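Local coordinates for protein putative mandelate racemase (Bordetella bronchiseptica, PDB 3OZY) that is of unknown function but belongs to the enolase superfamily, binds magnesium at its beta-alpha barrel, and may act on acid sugars such as m-xylarate, at residues A[77-89]-A[104-118]. Numbering follows the deposited sequence.
Sequences DPANINYLWHKVF and IAAMSGVDIALWDLK. With MG (magnesium ion), chain D.
Ile-81 of helix 81-97 and Leu-114 of helix 102-122 meet in an antiparallel helix pair, the axes of the short segments 81-89 and 104-118 being 10.7 Å apart at closest approach and 165° between their directions. The pair belongs to the N-terminal capping domain of the enolase superfamily. Ile-81 is a knob in the hole formed by Asp-111, Leu-114, Trp-115 and Lys-118. Its CD1 makes a CH-pi contact over one face of Trp-115, 3.6 Å from the centroid of the five-membered ring, while CG2 turns to Asp-111. Pro-78 extends this apolar seam, its CB against Leu-114 CD2 and its CG against Leu-117 CD2.

Farther along, the Met-107 chain bends at chi3 (68°) and lays CE over the five-membered ring of Trp-85, a second CH-pi contact; Val-88 CG1 lies 3.7 Å from Met-107 CG. Asp-111 OD1 sits near the plane of the Trp-85 ring, at its edge beside CD1; it takes a hydrogen bond from a water shared with Ile-81 O and is also hydrogen-bonded to Thr-285 OG1, whose hydroxyl is bonded to Trp-115 NE1 as well. His-86, whose CB points away from 104-118, binds a magnesium ion through ND1, together with His-90.

At the end of 104-118, Lys-118 curls back at chi3 and chi4 toward Ala-79, sets CE 3.5 Å from Ile-81 CD1, and donates from NZ to Ala-79 O over 2.9 Å, in the carbonyl plane on a lone pair.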
loop_
_atom_site.group_PDB
_atom_site.type_symbol
_atom_site.label_atom_id
_atom_site.label_comp_id
_atom_site.label_asym_id
_atom_site.label_seq_id
_atom_site.Cartn_x
_atom_site.Cartn_y
_atom_site.Cartn_z
ATOM N N ASP A 77 -26.576 -7.276 -1.294
ATOM C CA ASP A 77 -27.149 -7.262 0.045
ATOM C C ASP A 77 -26.084 -6.773 1.046
ATOM O O ASP A 77 -25.059 -7.424 1.229
ATOM C CB ASP A 77 -27.597 -8.683 0.392
ATOM C CG ASP A 77 -28.268 -8.783 1.740
ATOM O OD1 ASP A 77 -28.243 -7.807 2.513
ATOM O OD2 ASP A 77 -28.829 -9.864 2.031
ATOM N N PRO A 78 -26.314 -5.619 1.691
ATOM C CA PRO A 78 -25.298 -5.089 2.610
ATOM C C PRO A 78 -25.111 -5.957 3.851
ATOM O O PRO A 78 -24.119 -5.787 4.563
ATOM C CB PRO A 78 -25.869 -3.726 3.002
ATOM C CG PRO A 78 -27.371 -3.937 2.914
ATOM C CD PRO A 78 -27.536 -4.793 1.684
ATOM N N ALA A 79 -26.036 -6.873 4.117
ATOM C CA ALA A 79 -25.941 -7.692 5.322
ATOM C C ALA A 79 -24.738 -8.629 5.316
ATOM O O ALA A 79 -24.264 -9.022 6.377
ATOM C CB ALA A 79 -27.215 -8.491 5.525
ATOM N N ASN A 80 -24.278 -9.003 4.127
ATOM C CA ASN A 80 -23.142 -9.916 3.968
ATOM C C ASN A 80 -21.822 -9.159 4.003
ATOM O O ASN A 80 -21.086 -9.126 3.014
ATOM C CB ASN A 80 -23.253 -10.669 2.642
ATOM C CG ASN A 80 -24.532 -11.459 2.523
ATOM O OD1 ASN A 80 -24.999 -12.055 3.493
ATOM N ND2 ASN A 80 -25.107 -11.468 1.322
ATOM N N ILE A 81 -21.524 -8.551 5.146
ATOM C CA ILE A 81 -20.323 -7.732 5.266
ATOM C C ILE A 81 -19.078 -8.571 5.025
ATOM O O ILE A 81 -18.148 -8.142 4.343
ATOM C CB ILE A 81 -20.230 -7.043 6.636
ATOM C CG1 ILE A 81 -21.500 -6.232 6.912
ATOM C CG2 ILE A 81 -18.998 -6.131 6.682
ATOM C CD1 ILE A 81 -21.455 -5.448 8.221
ATOM N N ASN A 82 -19.067 -9.785 5.563
ATOM C CA ASN A 82 -17.912 -10.658 5.372
ATOM C C ASN A 82 -17.651 -10.988 3.903
ATOM O O ASN A 82 -16.515 -10.869 3.416
ATOM C CB ASN A 82 -18.072 -11.925 6.208
ATOM C CG ASN A 82 -17.962 -11.641 7.688
ATOM O OD1 ASN A 82 -16.978 -11.056 8.139
ATOM N ND2 ASN A 82 -18.966 -12.043 8.453
ATOM N N TYR A 83 -18.703 -11.384 3.189
ATOM C CA TYR A 83 -18.581 -11.622 1.759
ATOM C C TYR A 83 -18.061 -10.377 1.040
ATOM O O TYR A 83 -17.145 -10.457 0.223
ATOM C CB TYR A 83 -19.935 -12.044 1.177
ATOM C CG TYR A 83 -19.960 -12.060 -0.333
ATOM C CD1 TYR A 83 -19.257 -13.024 -1.044
ATOM C CD2 TYR A 83 -20.684 -11.115 -1.051
ATOM C CE1 TYR A 83 -19.262 -13.043 -2.424
ATOM C CE2 TYR A 83 -20.702 -11.134 -2.443
ATOM C CZ TYR A 83 -19.987 -12.097 -3.117
ATOM O OH TYR A 83 -19.989 -12.127 -4.496
ATOM N N LEU A 84 -18.645 -9.224 1.349
ATOM C CA LEU A 84 -18.306 -8.001 0.622
ATOM C C LEU A 84 -16.869 -7.537 0.859
ATOM O O LEU A 84 -16.233 -6.991 -0.053
ATOM C CB LEU A 84 -19.304 -6.887 0.945
ATOM C CG LEU A 84 -20.713 -7.165 0.416
ATOM C CD1 LEU A 84 -21.692 -6.134 0.956
ATOM C CD2 LEU A 84 -20.741 -7.186 -1.110
ATOM N N TRP A 85 -16.340 -7.780 2.060
ATOM C CA TRP A 85 -14.949 -7.427 2.344
ATOM C C TRP A 85 -14.038 -8.150 1.363
ATOM O O TRP A 85 -13.161 -7.556 0.733
ATOM C CB TRP A 85 -14.565 -7.804 3.782
ATOM C CG TRP A 85 -13.295 -7.127 4.222
ATOM C CD1 TRP A 85 -13.195 -5.959 4.926
ATOM C CD2 TRP A 85 -11.947 -7.549 3.947
ATOM N NE1 TRP A 85 -11.875 -5.636 5.117
ATOM C CE2 TRP A 85 -11.088 -6.594 4.530
ATOM C CE3 TRP A 85 -11.385 -8.648 3.285
ATOM C CZ2 TRP A 85 -9.700 -6.694 4.462
ATOM C CZ3 TRP A 85 -9.994 -8.748 3.218
ATOM C CH2 TRP A 85 -9.172 -7.774 3.805
ATOM N N HIS A 86 -14.259 -9.451 1.238
ATOM C CA HIS A 86 -13.413 -10.278 0.392
ATOM C C HIS A 86 -13.653 -10.056 -1.091
ATOM O O HIS A 86 -12.703 -10.048 -1.882
ATOM C CB HIS A 86 -13.525 -11.736 0.836
ATOM C CG HIS A 86 -12.972 -11.943 2.207
ATOM N ND1 HIS A 86 -11.657 -12.283 2.428
ATOM C CD2 HIS A 86 -13.516 -11.747 3.432
ATOM C CE1 HIS A 86 -11.428 -12.345 3.725
ATOM N NE2 HIS A 86 -12.538 -12.016 4.359
ATOM N N LYS A 87 -14.901 -9.802 -1.467
ATOM C CA LYS A 87 -15.202 -9.467 -2.847
ATOM C C LYS A 87 -14.389 -8.237 -3.262
ATOM O O LYS A 87 -13.798 -8.197 -4.347
ATOM C CB LYS A 87 -16.699 -9.190 -3.012
ATOM C CG LYS A 87 -17.085 -8.902 -4.445
ATOM C CD LYS A 87 -18.547 -8.528 -4.602
ATOM C CE LYS A 87 -18.866 -8.400 -6.090
ATOM N NZ LYS A 87 -20.187 -7.766 -6.351
ATOM N N VAL A 88 -14.348 -7.234 -2.393
ATOM C CA VAL A 88 -13.646 -5.990 -2.699
ATOM C C VAL A 88 -12.124 -6.157 -2.675
ATOM O O VAL A 88 -11.421 -5.695 -3.579
ATOM C CB VAL A 88 -14.093 -4.880 -1.731
ATOM C CG1 VAL A 88 -13.167 -3.666 -1.805
ATOM C CG2 VAL A 88 -15.536 -4.478 -2.022
ATOM N N PHE A 89 -11.614 -6.835 -1.651
ATOM C CA PHE A 89 -10.166 -7.003 -1.512
ATOM C C PHE A 89 -9.554 -7.792 -2.668
ATOM O O PHE A 89 -8.578 -7.363 -3.284
ATOM C CB PHE A 89 -9.840 -7.672 -0.167
ATOM C CG PHE A 89 -8.364 -7.890 0.077
ATOM C CD1 PHE A 89 -7.582 -6.890 0.646
ATOM C CD2 PHE A 89 -7.777 -9.114 -0.212
ATOM C CE1 PHE A 89 -6.227 -7.095 0.882
ATOM C CE2 PHE A 89 -6.423 -9.326 0.016
ATOM C CZ PHE A 89 -5.647 -8.315 0.573
ATOM N N ILE A 104 -6.774 0.225 1.168
ATOM C CA ILE A 104 -7.203 -0.493 2.367
ATOM C C ILE A 104 -7.916 0.454 3.344
ATOM O O ILE A 104 -8.921 0.079 3.950
ATOM C CB ILE A 104 -6.010 -1.214 3.052
ATOM C CG1 ILE A 104 -5.298 -2.166 2.068
ATOM C CG2 ILE A 104 -6.477 -1.945 4.311
ATOM C CD1 ILE A 104 -6.127 -3.407 1.674
ATOM N N ALA A 105 -7.408 1.683 3.474
ATOM C CA ALA A 105 -8.107 2.689 4.270
ATOM C C ALA A 105 -9.488 2.975 3.670
ATOM O O ALA A 105 -10.486 3.017 4.385
ATOM C CB ALA A 105 -7.273 3.969 4.382
ATOM N N ALA A 106 -9.549 3.137 2.353
ATOM C CA ALA A 106 -10.832 3.325 1.670
ATOM C C ALA A 106 -11.821 2.189 1.979
ATOM O O ALA A 106 -12.983 2.435 2.317
ATOM C CB ALA A 106 -10.615 3.472 0.152
ATOM N N MET A 107 -11.349 0.947 1.887
ATOM C CA MET A 107 -12.177 -0.217 2.220
ATOM C C MET A 107 -12.680 -0.122 3.645
ATOM O O MET A 107 -13.792 -0.558 3.967
ATOM C CB MET A 107 -11.369 -1.519 2.138
ATOM C CG MET A 107 -11.116 -2.062 0.766
ATOM S SD MET A 107 -10.390 -3.706 0.910
ATOM C CE MET A 107 -11.765 -4.652 1.579
ATOM N N SER A 108 -11.813 0.381 4.519
ATOM C CA SER A 108 -12.129 0.482 5.934
ATOM C C SER A 108 -13.308 1.408 6.188
ATOM O O SER A 108 -14.180 1.105 6.996
ATOM C CB SER A 108 -10.926 1.002 6.715
ATOM O OG SER A 108 -9.787 0.177 6.542
ATOM N N GLY A 109 -13.318 2.543 5.496
ATOM C CA GLY A 109 -14.406 3.505 5.616
ATOM C C GLY A 109 -15.732 2.904 5.175
ATOM O O GLY A 109 -16.770 3.093 5.819
ATOM N N VAL A 110 -15.687 2.149 4.077
ATOM C CA VAL A 110 -16.876 1.482 3.557
ATOM C C VAL A 110 -17.337 0.366 4.497
ATOM O O VAL A 110 -18.533 0.223 4.782
ATOM C CB VAL A 110 -16.608 0.938 2.144
ATOM C CG1 VAL A 110 -17.743 0.012 1.675
ATOM C CG2 VAL A 110 -16.380 2.100 1.168
ATOM N N ASP A 111 -16.385 -0.410 5.007
ATOM C CA ASP A 111 -16.692 -1.474 5.963
ATOM C C ASP A 111 -17.359 -0.926 7.232
ATOM O O ASP A 111 -18.339 -1.493 7.726
ATOM C CB ASP A 111 -15.416 -2.262 6.303
ATOM C CG ASP A 111 -15.677 -3.440 7.231
ATOM O OD1 ASP A 111 -16.025 -4.533 6.726
ATOM O OD2 ASP A 111 -15.532 -3.292 8.465
ATOM N N ILE A 112 -16.833 0.173 7.761
ATOM C CA ILE A 112 -17.462 0.822 8.905
ATOM C C ILE A 112 -18.898 1.216 8.557
ATOM O O ILE A 112 -19.808 0.996 9.349
ATOM C CB ILE A 112 -16.654 2.045 9.385
ATOM C CG1 ILE A 112 -15.370 1.577 10.086
ATOM C CG2 ILE A 112 -17.478 2.881 10.349
ATOM C CD1 ILE A 112 -14.342 2.671 10.329
ATOM N N ALA A 113 -19.106 1.770 7.364
ATOM C CA ALA A 113 -20.455 2.162 6.956
ATOM C C ALA A 113 -21.395 0.954 6.890
ATOM O O ALA A 113 -22.567 1.059 7.258
ATOM C CB ALA A 113 -20.427 2.917 5.626
ATOM N N LEU A 114 -20.890 -0.191 6.432
ATOM C CA LEU A 114 -21.718 -1.392 6.384
ATOM C C LEU A 114 -22.102 -1.853 7.789
ATOM O O LEU A 114 -23.220 -2.301 8.012
ATOM C CB LEU A 114 -21.018 -2.513 5.618
ATOM C CG LEU A 114 -20.835 -2.257 4.121
ATOM C CD1 LEU A 114 -20.048 -3.379 3.476
ATOM C CD2 LEU A 114 -22.193 -2.097 3.432
ATOM N N TRP A 115 -21.178 -1.746 8.743
ATOM C CA TRP A 115 -21.486 -2.104 10.124
ATOM C C TRP A 115 -22.481 -1.119 10.743
ATOM O O TRP A 115 -23.373 -1.516 11.501
ATOM C CB TRP A 115 -20.206 -2.208 10.968
ATOM C CG TRP A 115 -19.521 -3.537 10.839
ATOM C CD1 TRP A 115 -18.445 -3.851 10.044
ATOM C CD2 TRP A 115 -19.873 -4.735 11.527
ATOM N NE1 TRP A 115 -18.109 -5.180 10.202
ATOM C CE2 TRP A 115 -18.964 -5.738 11.117
ATOM C CE3 TRP A 115 -20.861 -5.058 12.463
ATOM C CZ2 TRP A 115 -19.025 -7.045 11.608
ATOM C CZ3 TRP A 115 -20.920 -6.354 12.946
ATOM C CH2 TRP A 115 -20.008 -7.333 12.515
ATOM N N ASP A 116 -22.327 0.162 10.433
ATOM C CA ASP A 116 -23.269 1.166 10.906
ATOM C C ASP A 116 -24.655 0.849 10.351
ATOM O O ASP A 116 -25.647 0.861 11.077
ATOM C CB ASP A 116 -22.797 2.567 10.489
ATOM C CG ASP A 116 -23.716 3.668 10.978
ATOM O OD1 ASP A 116 -24.039 3.703 12.184
ATOM O OD2 ASP A 116 -24.106 4.515 10.151
ATOM N N LEU A 117 -24.706 0.533 9.063
ATOM C CA LEU A 117 -25.951 0.193 8.387
ATOM C C LEU A 117 -26.593 -1.022 9.051
ATOM O O LEU A 117 -27.786 -1.019 9.364
ATOM C CB LEU A 117 -25.669 -0.060 6.905
ATOM C CG LEU A 117 -26.841 -0.067 5.914
ATOM C CD1 LEU A 117 -26.312 0.112 4.501
ATOM C CD2 LEU A 117 -27.676 -1.342 6.010
ATOM N N LYS A 118 -25.786 -2.054 9.296
ATOM C CA LYS A 118 -26.283 -3.261 9.949
ATOM C C LYS A 118 -26.876 -2.961 11.335
ATOM O O LYS A 118 -27.982 -3.413 11.665
ATOM C CB LYS A 118 -25.164 -4.311 10.046
ATOM C CG LYS A 118 -25.575 -5.609 10.730
ATOM C CD LYS A 118 -24.435 -6.640 10.675
ATOM C CE LYS A 118 -24.280 -7.272 9.288
ATOM N NZ LYS A 118 -25.237 -8.411 9.076
HETATM MG MG MG D . -10.169 -13.405 1.391
HETATM O O HOH W 1 -24.943 -4.017 6.559
HETATM O O HOH W 2 -16.913 -5.244 4.141
HETATM O O HOH W 3 -11.492 -15.311 0.607
#